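Local coordinates for taurocyamine kinase (Schistosoma mansoni, PDB 4WOD), which reversibly transfers phosphate between ATP and guanidino compounds, turning taurocyamine and ATP into N-phosphotaurocyamine and ADP with magnesium as cofactor, at residues A[7-12]-A[52-57]; A[40-45]-A[64-69]; A[114-119]-A[282-287]; A[127-132]-A[253-258]. The protein carries 4 engineered substitutions. All blocks are in the same frame, centred on the assembly; numbering follows the deposited sequence.

How the contacts relate
From the N terminus, contact 1 joins helix 6-14 to the end of helix 46-55 and closes a loop of 39 residues. Contact 2 ties the loops before and after helix 46-55 and closes 18 residues. The two cross along the chain, in the N-terminal part of the first kinase repeat. In the catalytic part, contact 3 pairs the start of strand 117-126 with the end of strand 277-283 and closes a loop of about 160 residues. Contact 4 is nested inside it and joins the segments after strand 117-126 and after helix 236-251. Leu42 and Leu67 of contact 2 pack on Thr127, Phe131 and Gly132 of contact 4, so the two parts meet there.

Contact 1: residues A[7-12]-A[52-57]; sequences QNLQVK and TNAYNP. Engineered in segment 7-12: Val11 (natural residue Ala).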
loop_
_atom_site.group_PDB
_atom_site.type_symbol
_atom_site.label_atom_id
_atom_site.label_comp_id
_atom_site.label_asym_id
_atom_site.label_seq_id
_atom_site.Cartn_x
_atom_site.Cartn_y
_atom_site.Cartn_z
ATOM N N GLN A 7 -19.979 -18.817 -22.414
ATOM C CA GLN A 7 -19.157 -19.899 -21.874
ATOM C C GLN A 7 -17.718 -19.827 -22.391
ATOM O O GLN A 7 -16.781 -20.067 -21.617
ATOM C CB GLN A 7 -19.775 -21.270 -22.175
ATOM C CG GLN A 7 -20.015 -21.543 -23.638
ATOM C CD GLN A 7 -20.707 -22.884 -23.877
ATOM O OE1 GLN A 7 -21.095 -23.581 -22.935
ATOM N NE2 GLN A 7 -20.858 -23.244 -25.136
ATOM N N ASN A 8 -17.523 -19.477 -23.667
ATOM C CA ASN A 8 -16.166 -19.327 -24.207
ATOM C C ASN A 8 -15.397 -18.238 -23.503
ATOM O O ASN A 8 -14.209 -18.373 -23.228
ATOM C CB ASN A 8 -16.170 -18.993 -25.701
ATOM C CG ASN A 8 -16.456 -20.203 -26.574
ATOM O OD1 ASN A 8 -16.924 -21.227 -26.087
ATOM N ND2 ASN A 8 -16.193 -20.075 -27.873
ATOM N N LEU A 9 -16.083 -17.131 -23.260
ATOM C CA LEU A 9 -15.456 -15.953 -22.672
ATOM C C LEU A 9 -15.065 -16.255 -21.219
ATOM O O LEU A 9 -13.998 -15.842 -20.738
ATOM C CB LEU A 9 -16.406 -14.739 -22.766
ATOM C CG LEU A 9 -16.690 -14.137 -24.157
ATOM C CD1 LEU A 9 -17.679 -12.944 -24.092
ATOM C CD2 LEU A 9 -15.408 -13.741 -24.881
ATOM N N GLN A 10 -15.918 -16.999 -20.526
ATOM C CA GLN A 10 -15.619 -17.400 -19.157
ATOM C C GLN A 10 -14.352 -18.256 -19.104
ATOM O O GLN A 10 -13.446 -17.983 -18.324
ATOM C CB GLN A 10 -16.780 -18.177 -18.529
ATOM C CG GLN A 10 -16.512 -18.583 -17.087
ATOM C CD GLN A 10 -17.248 -19.856 -16.686
ATOM O OE1 GLN A 10 -17.411 -20.759 -17.501
ATOM N NE2 GLN A 10 -17.710 -19.923 -15.434
ATOM N N VAL A 11 -14.304 -19.300 -19.921
ATOM C CA VAL A 11 -13.091 -20.113 -20.026
ATOM C C VAL A 11 -11.826 -19.291 -20.349
ATOM O O VAL A 11 -10.783 -19.496 -19.723
ATOM C CB VAL A 11 -13.283 -21.216 -21.067
ATOM C CG1 VAL A 11 -11.939 -21.864 -21.446
ATOM C CG2 VAL A 11 -14.247 -22.253 -20.515
ATOM N N LYS A 12 -11.916 -18.355 -21.296
ATOM C CA LYS A 12 -10.782 -17.486 -21.627
ATOM C C LYS A 12 -10.327 -16.658 -20.424
ATOM O O LYS A 12 -9.134 -16.599 -20.095
ATOM C CB LYS A 12 -11.140 -16.549 -22.792
ATOM C CG LYS A 12 -11.193 -17.215 -24.157
ATOM C CD LYS A 12 -11.522 -16.209 -25.252
ATOM C CE LYS A 12 -11.258 -16.793 -26.623
ATOM N NZ LYS A 12 -9.796 -16.917 -26.891
ATOM N N THR A 52 -14.778 -7.531 -23.059
ATOM C CA THR A 52 -13.506 -6.811 -22.959
ATOM C C THR A 52 -12.577 -7.451 -21.908
ATOM O O THR A 52 -11.347 -7.367 -22.021
ATOM C CB THR A 52 -13.730 -5.305 -22.632
ATOM O OG1 THR A 52 -12.580 -4.537 -23.021
ATOM C CG2 THR A 52 -14.013 -5.106 -21.134
ATOM N N ASN A 53 -13.145 -8.122 -20.912
ATOM C CA ASN A 53 -12.306 -8.764 -19.896
ATOM C C ASN A 53 -11.529 -9.941 -20.461
ATOM O O ASN A 53 -10.428 -10.243 -20.004
ATOM C CB ASN A 53 -13.135 -9.227 -18.711
ATOM C CG ASN A 53 -13.780 -8.082 -17.977
ATOM O OD1 ASN A 53 -15.010 -7.976 -17.930
ATOM N ND2 ASN A 53 -12.958 -7.215 -17.385
ATOM N N ALA A 54 -12.115 -10.612 -21.438
ATOM C CA ALA A 54 -11.469 -11.764 -22.066
ATOM C C ALA A 54 -10.194 -11.381 -22.805
ATOM O O ALA A 54 -9.315 -12.216 -22.999
ATOM C CB ALA A 54 -12.434 -12.455 -23.025
ATOM N N TYR A 55 -10.103 -10.130 -23.247
ATOM C CA TYR A 55 -8.992 -9.720 -24.100
ATOM C C TYR A 55 -8.093 -8.712 -23.422
ATOM O O TYR A 55 -6.978 -8.495 -23.862
ATOM C CB TYR A 55 -9.518 -9.169 -25.420
ATOM C CG TYR A 55 -10.373 -10.203 -26.098
ATOM C CD1 TYR A 55 -9.809 -11.374 -26.596
ATOM C CD2 TYR A 55 -11.745 -10.041 -26.199
ATOM C CE1 TYR A 55 -10.594 -12.346 -27.195
ATOM C CE2 TYR A 55 -12.539 -11.008 -26.797
ATOM C CZ TYR A 55 -11.960 -12.154 -27.287
ATOM O OH TYR A 55 -12.744 -13.104 -27.890
ATOM N N ASN A 56 -8.586 -8.105 -22.352
ATOM C CA ASN A 56 -7.784 -7.166 -21.583
ATOM C C ASN A 56 -7.675 -7.595 -20.119
ATOM O O ASN A 56 -8.469 -7.177 -19.273
ATOM C CB ASN A 56 -8.381 -5.768 -21.702
ATOM C CG ASN A 56 -8.475 -5.310 -23.146
ATOM O OD1 ASN A 56 -9.508 -5.488 -23.803
ATOM N ND2 ASN A 56 -7.385 -4.745 -23.658
ATOM N N PRO A 57 -6.675 -8.437 -19.809
ATOM C CA PRO A 57 -6.577 -8.972 -18.445
ATOM C C PRO A 57 -6.327 -7.915 -17.360
ATOM O O PRO A 57 -6.579 -8.194 -16.191
ATOM C CB PRO A 57 -5.399 -9.956 -18.535
ATOM C CG PRO A 57 -4.631 -9.543 -19.758
ATOM C CD PRO A 57 -5.632 -8.961 -20.707
#
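Ala54, Lys12 and Tyr55 bury the most surface here, and Leu9 fills in beside them. The contact packs helix 6-14 against the last turn of helix 46-55, in the N-terminal part of the first kinase repeat. The closest pair is apolar: methyl CD2 of Leu9 lies 3.7 Å from Ala54 CB. CG of Leu9 stands beside the backbone N and anti to the carbonyl carbon (chi1 -69°), and from there its branch reaches across to the second helix. The small Ala54 side chain also faces Lys12, whose CB is 4.3 Å from Ala54 CB. The backbones come near at this point, with CA of Lys12 5.8 Å from CA of Ala54. Ala54 CB also lies 4.0 Å above one face of the Tyr55 ring, off its centre. Tyr55 OH sits 4.1 Å from Leu9 CD2 and 4.2 Å from Lys12 CE. The Leu9 side chain meets that of Tyr55 at about a right angle. Lys12 runs past at a slant, extended through chi2 and chi3, which brings CE alongside Tyr55 OH. No hydrogen bond joins the two segments; they meet by van der Waals packing. Lys12 and Tyr55 are exposed to solvent, while Leu9 is buried. Leu9 also touches Ala47, Val50 and Asn51 of helix 46-55, and Ala54 touches Ile13 of helix 6-14. Thr52 and Tyr55 lean on Asp194 of helix 190-194.

Contact 2: residues A[40-45]-A[64-69]; sequences TSLGGT and SCDLNA
Thr40 and Asp66 form the tight centre of this contact, where an ST turn meets the type I turn that leads into helix 69-72. Thr40 OG1 donates to Asp66 OD2 at 2.6 Å. The carboxylate oxygen is met on its syn side, 16° out of plane. The same hydroxyl accepts from two backbone groups of its own loop, Leu42 N at 3.1 Å and Gly44 N at 3.0 Å. Three bonds therefore fix OG1, which is placed between the backbone N and the carbonyl carbon (chi1 71°). The bond to Leu42 N defines the ST turn, within a type I turn from Thr40 to Gly43. Packing is close on the inner side as well. Gly44 has no side chain, and its CA lies 3.6 Å from Cys65 SG, which also touches Thr40 CG2. Cys65 is further covered by Gln48 and Cys49 of helix 46-55. The outer side is looser. Leu42 is partly exposed, and its CD1 rests 3.6 Å from Asp66 CB. Ser41 is exposed; its OG comes within 2.7 Å of Asn68 OD1, but the angle is too poor for a hydrogen bond. The contact thus joins the loops before and after helix 46-55, both in the N-terminal domain of the ATP:guanido phosphotransferase family. The second carboxylate oxygen stays within its own segment: Asp66 OD1 uses its anti lone pair to accept from Asn68 N at 2.8 Å, a capping bond.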
loop_
_atom_site.group_PDB
_atom_site.type_symbol
_atom_site.label_atom_id
_atom_site.label_comp_id
_atom_site.label_asym_id
_atom_site.label_seq_id
_atom_site.Cartn_x
_atom_site.Cartn_y
_atom_site.Cartn_z
ATOM N N THR A 40 -31.246 -8.384 -22.480
ATOM C CA THR A 40 -31.852 -7.204 -21.863
ATOM C C THR A 40 -33.036 -6.726 -22.695
ATOM O O THR A 40 -33.308 -7.258 -23.772
ATOM C CB THR A 40 -30.860 -6.037 -21.739
ATOM O OG1 THR A 40 -30.607 -5.502 -23.043
ATOM C CG2 THR A 40 -29.545 -6.516 -21.104
ATOM N N SER A 41 -33.703 -5.677 -22.236
ATOM C CA SER A 41 -34.814 -5.148 -23.013
ATOM C C SER A 41 -34.326 -4.444 -24.286
ATOM O O SER A 41 -35.106 -4.202 -25.202
ATOM C CB SER A 41 -35.643 -4.191 -22.158
ATOM O OG SER A 41 -34.794 -3.217 -21.574
ATOM N N LEU A 42 -33.038 -4.111 -24.345
ATOM C CA LEU A 42 -32.475 -3.512 -25.548
ATOM C C LEU A 42 -31.729 -4.568 -26.356
ATOM O O LEU A 42 -31.060 -4.242 -27.338
ATOM C CB LEU A 42 -31.538 -2.343 -25.199
ATOM C CG LEU A 42 -32.257 -1.127 -24.600
ATOM C CD1 LEU A 42 -31.272 -0.033 -24.235
ATOM C CD2 LEU A 42 -33.296 -0.602 -25.567
ATOM N N GLY A 43 -31.843 -5.826 -25.923
ATOM C CA GLY A 43 -31.342 -6.962 -26.678
ATOM C C GLY A 43 -29.905 -7.352 -26.397
ATOM O O GLY A 43 -29.343 -8.196 -27.097
ATOM N N GLY A 44 -29.302 -6.734 -25.393
ATOM C CA GLY A 44 -27.914 -7.010 -25.050
ATOM C C GLY A 44 -27.740 -8.285 -24.234
ATOM O O GLY A 44 -28.679 -8.746 -23.587
ATOM N N THR A 45 -26.529 -8.851 -24.278
ATOM C CA THR A 45 -26.191 -10.071 -23.547
ATOM C C THR A 45 -25.053 -9.856 -22.559
ATOM O O THR A 45 -24.272 -8.904 -22.706
ATOM C CB THR A 45 -25.760 -11.189 -24.502
ATOM O OG1 THR A 45 -24.557 -10.798 -25.169
ATOM C CG2 THR A 45 -26.818 -11.424 -25.517
ATOM N N SER A 64 -21.183 -2.545 -19.583
ATOM C CA SER A 64 -22.590 -2.891 -19.716
ATOM C C SER A 64 -23.039 -2.714 -21.152
ATOM O O SER A 64 -22.768 -1.689 -21.771
ATOM C CB SER A 64 -23.456 -2.056 -18.761
ATOM O OG SER A 64 -23.099 -0.689 -18.804
ATOM N N CYS A 65 -23.713 -3.738 -21.665
ATOM C CA CYS A 65 -24.254 -3.726 -23.016
ATOM C C CYS A 65 -25.273 -2.602 -23.221
ATOM O O CYS A 65 -25.402 -2.060 -24.317
ATOM C CB CYS A 65 -24.887 -5.086 -23.325
ATOM S SG CYS A 65 -26.178 -5.671 -22.169
ATOM N N ASP A 66 -26.000 -2.273 -22.159
ATOM C CA ASP A 66 -26.939 -1.151 -22.153
ATOM C C ASP A 66 -27.344 -0.928 -20.701
ATOM O O ASP A 66 -26.945 -1.692 -19.828
ATOM C CB ASP A 66 -28.172 -1.430 -23.023
ATOM C CG ASP A 66 -28.911 -2.693 -22.604
ATOM O OD1 ASP A 66 -29.588 -2.687 -21.555
ATOM O OD2 ASP A 66 -28.830 -3.695 -23.344
ATOM N N LEU A 67 -28.187 0.071 -20.458
ATOM C CA LEU A 67 -28.495 0.492 -19.089
ATOM C C LEU A 67 -29.290 -0.552 -18.305
ATOM O O LEU A 67 -29.286 -0.535 -17.080
ATOM C CB LEU A 67 -29.245 1.832 -19.104
ATOM C CG LEU A 67 -30.608 1.858 -19.814
ATOM C CD1 LEU A 67 -31.742 1.604 -18.834
ATOM C CD2 LEU A 67 -30.841 3.186 -20.522
ATOM N N ASN A 68 -29.952 -1.459 -19.014
ATOM C CA ASN A 68 -30.739 -2.499 -18.378
ATOM C C ASN A 68 -29.920 -3.700 -17.965
ATOM O O ASN A 68 -30.481 -4.668 -17.410
ATOM C CB ASN A 68 -31.850 -2.983 -19.303
ATOM C CG ASN A 68 -32.835 -1.908 -19.634
ATOM O OD1 ASN A 68 -32.875 -1.421 -20.768
ATOM N ND2 ASN A 68 -33.647 -1.520 -18.653
ATOM N N ALA A 69 -28.624 -3.675 -18.283
ATOM C CA ALA A 69 -27.768 -4.806 -17.959
ATOM C C ALA A 69 -27.719 -5.005 -16.451
ATOM O O ALA A 69 -27.668 -6.134 -15.969
ATOM C CB ALA A 69 -26.375 -4.620 -18.506
#

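Contact 3: residues A[114-119]-A[282-287]; sequences GNLVVS and AKIPML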
loop_
_atom_site.group_PDB
_atom_site.type_symbol
_atom_site.label_atom_id
_atom_site.label_comp_id
_atom_site.label_asym_id
_atom_site.label_seq_id
_atom_site.Cartn_x
_atom_site.Cartn_y
_atom_site.Cartn_z
ATOM N N GLY A 114 -0.536 26.211 0.375
ATOM C CA GLY A 114 0.793 26.103 -0.185
ATOM C C GLY A 114 0.944 26.489 -1.638
ATOM O O GLY A 114 2.041 26.397 -2.169
ATOM N N ASN A 115 -0.140 26.926 -2.271
ATOM C CA ASN A 115 -0.141 27.272 -3.696
ATOM C C ASN A 115 0.436 26.157 -4.576
ATOM O O ASN A 115 1.344 26.382 -5.374
ATOM C CB ASN A 115 0.625 28.571 -3.939
ATOM C CG ASN A 115 0.362 29.143 -5.318
ATOM O OD1 ASN A 115 -0.735 28.984 -5.861
ATOM N ND2 ASN A 115 1.366 29.788 -5.902
ATOM N N LEU A 116 -0.102 24.954 -4.402
ATOM C CA LEU A 116 0.396 23.750 -5.069
ATOM C C LEU A 116 -0.503 23.282 -6.210
ATOM O O LEU A 116 -0.158 22.357 -6.951
ATOM C CB LEU A 116 0.530 22.600 -4.054
ATOM C CG LEU A 116 1.269 22.839 -2.735
ATOM C CD1 LEU A 116 1.077 21.658 -1.753
ATOM C CD2 LEU A 116 2.749 23.122 -2.973
ATOM N N VAL A 117 -1.665 23.896 -6.354
ATOM C CA VAL A 117 -2.640 23.356 -7.289
ATOM C C VAL A 117 -2.551 24.008 -8.674
ATOM O O VAL A 117 -2.775 25.202 -8.822
ATOM C CB VAL A 117 -4.076 23.510 -6.742
ATOM C CG1 VAL A 117 -5.075 23.004 -7.752
ATOM C CG2 VAL A 117 -4.224 22.755 -5.444
ATOM N N VAL A 118 -2.238 23.209 -9.687
ATOM C CA VAL A 118 -2.164 23.684 -11.072
ATOM C C VAL A 118 -3.548 23.964 -11.654
ATOM O O VAL A 118 -3.795 24.992 -12.295
ATOM C CB VAL A 118 -1.473 22.643 -11.980
ATOM C CG1 VAL A 118 -1.408 23.140 -13.422
ATOM C CG2 VAL A 118 -0.109 22.289 -11.448
ATOM N N SER A 119 -4.442 23.008 -11.452
ATOM C CA SER A 119 -5.786 23.104 -12.002
ATOM C C SER A 119 -6.761 22.261 -11.200
ATOM O O SER A 119 -6.366 21.381 -10.423
ATOM C CB SER A 119 -5.805 22.671 -13.472
ATOM O OG SER A 119 -5.388 21.324 -13.576
ATOM N N ALA A 282 -2.043 18.485 -8.467
ATOM C CA ALA A 282 -1.297 19.176 -7.424
ATOM C C ALA A 282 0.153 18.728 -7.382
ATOM O O ALA A 282 0.443 17.565 -7.644
ATOM C CB ALA A 282 -1.947 18.944 -6.071
ATOM N N LYS A 283 1.042 19.650 -7.019
ATOM C CA LYS A 283 2.456 19.345 -6.772
ATOM C C LYS A 283 2.687 18.899 -5.330
ATOM O O LYS A 283 2.792 19.729 -4.426
ATOM C CB LYS A 283 3.344 20.556 -7.073
ATOM C CG LYS A 283 3.308 21.050 -8.506
ATOM C CD LYS A 283 3.561 22.554 -8.547
ATOM C CE LYS A 283 2.585 23.293 -9.464
ATOM N NZ LYS A 283 2.444 24.746 -9.100
ATOM N N ILE A 284 2.792 17.591 -5.125
ATOM C CA ILE A 284 3.014 17.033 -3.794
ATOM C C ILE A 284 4.164 16.001 -3.768
ATOM O O ILE A 284 3.982 14.873 -3.295
ATOM C CB ILE A 284 1.723 16.374 -3.266
ATOM C CG1 ILE A 284 1.240 15.285 -4.238
ATOM C CG2 ILE A 284 0.612 17.440 -3.122
ATOM C CD1 ILE A 284 0.273 14.309 -3.631
ATOM N N PRO A 285 5.360 16.397 -4.242
ATOM C CA PRO A 285 6.472 15.438 -4.337
ATOM C C PRO A 285 6.882 14.807 -2.999
ATOM O O PRO A 285 7.261 13.636 -2.983
ATOM C CB PRO A 285 7.623 16.292 -4.896
ATOM C CG PRO A 285 7.308 17.679 -4.424
ATOM C CD PRO A 285 5.801 17.769 -4.559
ATOM N N MET A 286 6.816 15.552 -1.897
ATOM C CA MET A 286 7.321 15.009 -0.649
ATOM C C MET A 286 6.318 14.041 -0.062
ATOM O O MET A 286 6.692 12.977 0.416
ATOM C CB MET A 286 7.658 16.128 0.341
ATOM C CG MET A 286 8.679 15.708 1.381
ATOM S SD MET A 286 9.653 17.106 2.000
ATOM C CE MET A 286 10.826 17.302 0.671
ATOM N N LEU A 287 5.035 14.397 -0.133
ATOM C CA LEU A 287 3.969 13.513 0.311
ATOM C C LEU A 287 3.932 12.234 -0.522
ATOM O O LEU A 287 3.750 11.138 0.018
ATOM C CB LEU A 287 2.614 14.229 0.230
ATOM C CG LEU A 287 1.298 13.467 0.380
ATOM C CD1 LEU A 287 1.129 12.815 1.760
ATOM C CD2 LEU A 287 0.144 14.436 0.097
#
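Two neighbouring strands of the antiparallel sheet in the catalytic domain, 117-126 and 277-283, meet here through Val117 and Ala282. They form a non-hydrogen-bonded pair with CA atoms 4.4 Å apart. Their side chains lie on one face of the sheet, Val117 CG2 4.5 Å from Ala282 CB. The chain turns a corner at Val118, just past the pair. The hydrogen bond comes just beside the pair. Lys283 N donates to Leu116 O at 3.0 Å and nearly straight (169°), and Ala282 CA adds a weaker C-H contact to that oxygen at 3.4 Å. Lys283 has the largest area buried by the contact. Its chain bends at chi3 (-134°) and passes over Leu116 O toward Val118. There Lys283 CE lies 3.5 Å from Val118 CG2, a tight carbon contact, with the two side chains crossing at about a right angle. Lys283 O rests against the Leu116 side chain, 3.7 Å from both Leu116 CD1 and CD2. Ser119, at the end of the segment, belongs to a predicted ATP site. Helix 331-355 packs on this end of the sheet, with Leu346 against Leu116 and Val117, and strand 318-323 continues the sheet beyond Ala282 through Tyr319.

Contact 4: residues A[127-132]-A[253-258]; sequences TVEGFG and SLKFAF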
loop_
_atom_site.group_PDB
_atom_site.type_symbol
_atom_site.label_atom_id
_atom_site.label_comp_id
_atom_site.label_asym_id
_atom_site.label_seq_id
_atom_site.Cartn_x
_atom_site.Cartn_y
_atom_site.Cartn_z
ATOM N N THR A 127 -26.471 8.760 -18.585
ATOM C CA THR A 127 -27.081 7.886 -19.568
ATOM C C THR A 127 -28.443 8.444 -19.925
ATOM O O THR A 127 -29.240 8.727 -19.032
ATOM C CB THR A 127 -27.273 6.480 -19.022
ATOM O OG1 THR A 127 -26.007 5.917 -18.660
ATOM C CG2 THR A 127 -28.011 5.597 -20.051
ATOM N N VAL A 128 -28.712 8.609 -21.211
ATOM C CA VAL A 128 -30.045 9.042 -21.645
ATOM C C VAL A 128 -30.976 7.815 -21.772
ATOM O O VAL A 128 -30.642 6.842 -22.456
ATOM C CB VAL A 128 -29.975 9.825 -22.997
ATOM C CG1 VAL A 128 -31.370 10.142 -23.518
ATOM C CG2 VAL A 128 -29.138 11.114 -22.848
ATOM N N GLU A 129 -32.123 7.848 -21.090
ATOM C CA GLU A 129 -33.109 6.758 -21.192
ATOM C C GLU A 129 -33.515 6.455 -22.626
ATOM O O GLU A 129 -33.659 7.367 -23.445
ATOM C CB GLU A 129 -34.373 7.091 -20.406
ATOM C CG GLU A 129 -34.219 6.997 -18.911
ATOM C CD GLU A 129 -35.500 7.342 -18.186
ATOM O OE1 GLU A 129 -36.342 8.076 -18.767
ATOM O OE2 GLU A 129 -35.669 6.863 -17.041
ATOM N N GLY A 130 -33.720 5.175 -22.910
ATOM C CA GLY A 130 -34.250 4.741 -24.181
ATOM C C GLY A 130 -33.180 4.364 -25.187
ATOM O O GLY A 130 -33.504 3.984 -26.305
ATOM N N PHE A 131 -31.902 4.484 -24.814
ATOM C CA PHE A 131 -30.821 4.213 -25.766
ATOM C C PHE A 131 -29.827 3.253 -25.150
ATOM O O PHE A 131 -29.577 3.325 -23.964
ATOM C CB PHE A 131 -30.068 5.489 -26.173
ATOM C CG PHE A 131 -30.898 6.476 -26.935
ATOM C CD1 PHE A 131 -30.904 6.471 -28.328
ATOM C CD2 PHE A 131 -31.671 7.408 -26.258
ATOM C CE1 PHE A 131 -31.653 7.386 -29.039
ATOM C CE2 PHE A 131 -32.439 8.335 -26.966
ATOM C CZ PHE A 131 -32.430 8.320 -28.354
ATOM N N GLY A 132 -29.253 2.375 -25.967
ATOM C CA GLY A 132 -28.267 1.432 -25.480
ATOM C C GLY A 132 -26.890 2.056 -25.371
ATOM O O GLY A 132 -26.733 3.275 -25.518
ATOM N N SER A 253 -34.246 18.925 -20.382
ATOM C CA SER A 253 -34.396 18.499 -21.771
ATOM C C SER A 253 -34.215 17.004 -21.950
ATOM O O SER A 253 -34.793 16.405 -22.848
ATOM C CB SER A 253 -33.386 19.214 -22.675
ATOM O OG SER A 253 -33.548 20.610 -22.603
ATOM N N LEU A 254 -33.367 16.415 -21.117
ATOM C CA LEU A 254 -32.999 15.015 -21.284
ATOM C C LEU A 254 -33.427 14.235 -20.059
ATOM O O LEU A 254 -33.259 14.691 -18.925
ATOM C CB LEU A 254 -31.482 14.867 -21.506
ATOM C CG LEU A 254 -30.878 15.689 -22.647
ATOM C CD1 LEU A 254 -29.358 15.839 -22.500
ATOM C CD2 LEU A 254 -31.205 15.038 -23.977
ATOM N N LYS A 255 -33.995 13.062 -20.308
ATOM C CA LYS A 255 -34.329 12.117 -19.272
ATOM C C LYS A 255 -33.107 11.253 -19.021
ATOM O O LYS A 255 -32.693 10.497 -19.909
ATOM C CB LYS A 255 -35.512 11.233 -19.685
ATOM C CG LYS A 255 -36.757 11.972 -20.150
ATOM C CD LYS A 255 -37.788 10.982 -20.709
ATOM C CE LYS A 255 -39.156 11.619 -20.914
ATOM N NZ LYS A 255 -39.770 12.078 -19.635
ATOM N N PHE A 256 -32.538 11.349 -17.819
ATOM C CA PHE A 256 -31.366 10.541 -17.478
ATOM C C PHE A 256 -31.763 9.317 -16.662
ATOM O O PHE A 256 -32.662 9.378 -15.815
ATOM C CB PHE A 256 -30.339 11.362 -16.710
ATOM C CG PHE A 256 -29.827 12.568 -17.455
ATOM C CD1 PHE A 256 -29.416 12.473 -18.782
ATOM C CD2 PHE A 256 -29.735 13.795 -16.816
ATOM C CE1 PHE A 256 -28.943 13.579 -19.458
ATOM C CE2 PHE A 256 -29.256 14.900 -17.483
ATOM C CZ PHE A 256 -28.863 14.795 -18.816
ATOM N N ALA A 257 -31.083 8.206 -16.920
ATOM C CA ALA A 257 -31.359 6.944 -16.238
ATOM C C ALA A 257 -30.821 6.949 -14.814
ATOM O O ALA A 257 -29.625 7.148 -14.601
ATOM C CB ALA A 257 -30.755 5.775 -17.023
ATOM N N PHE A 258 -31.710 6.728 -13.846
ATOM C CA PHE A 258 -31.355 6.720 -12.434
ATOM C C PHE A 258 -32.234 5.721 -11.699
ATOM O O PHE A 258 -33.426 5.671 -11.941
ATOM C CB PHE A 258 -31.519 8.139 -11.847
ATOM C CG PHE A 258 -31.216 8.259 -10.360
ATOM C CD1 PHE A 258 -30.059 8.913 -9.922
ATOM C CD2 PHE A 258 -32.108 7.793 -9.403
ATOM C CE1 PHE A 258 -29.787 9.056 -8.550
ATOM C CE2 PHE A 258 -31.835 7.919 -8.034
ATOM C CZ PHE A 258 -30.680 8.552 -7.608
HETATM O O HOH W 1 -27.357 8.181 -15.826
HETATM O O HOH W 2 -34.500 6.476 -14.629
#
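Thr127 O accepts from Ala257 N at 2.9 Å and also receives a C-H contact from Phe256 CA at 3.2 Å. A second bond, from Glu129 N to Lys255 O, measures 3.0 Å. Together they frame a single beta bridge between Val128 and Phe256. Water extends the pairing. One molecule accepts from Thr127 N and donates to Ala257 O at 2.8 Å. Another donates to Glu129 OE2 at 2.7 Å and accepts from Phe258 N. The Glu129 chain is extended beyond CG (chi2 180°) and lies over the other segment, with OE1 3.4 Å from Lys255 CB. Glu129 OE1 and Lys255 NZ are 5.3 Å apart and not in contact; if both groups are charged, as expected, any attraction is probably only long-range. Val128 CG2 touches the edge of the Phe256 ring at CE1, and Leu254 O sits over the centre of one face. Thr127 CB and CG2 each lie 4.1 Å from Ala257 CB. Thr127 OG1 bonds to Ile265 O, while Val128 N bonds to His224. The bridge joins the loop after strand 117-126 to the segment after helix 236-251. The join thus uses main-chain polar groups, bonded directly or through water, with small apolar contacts beside them and exposed Glu129 and Lys255 on the solvent side.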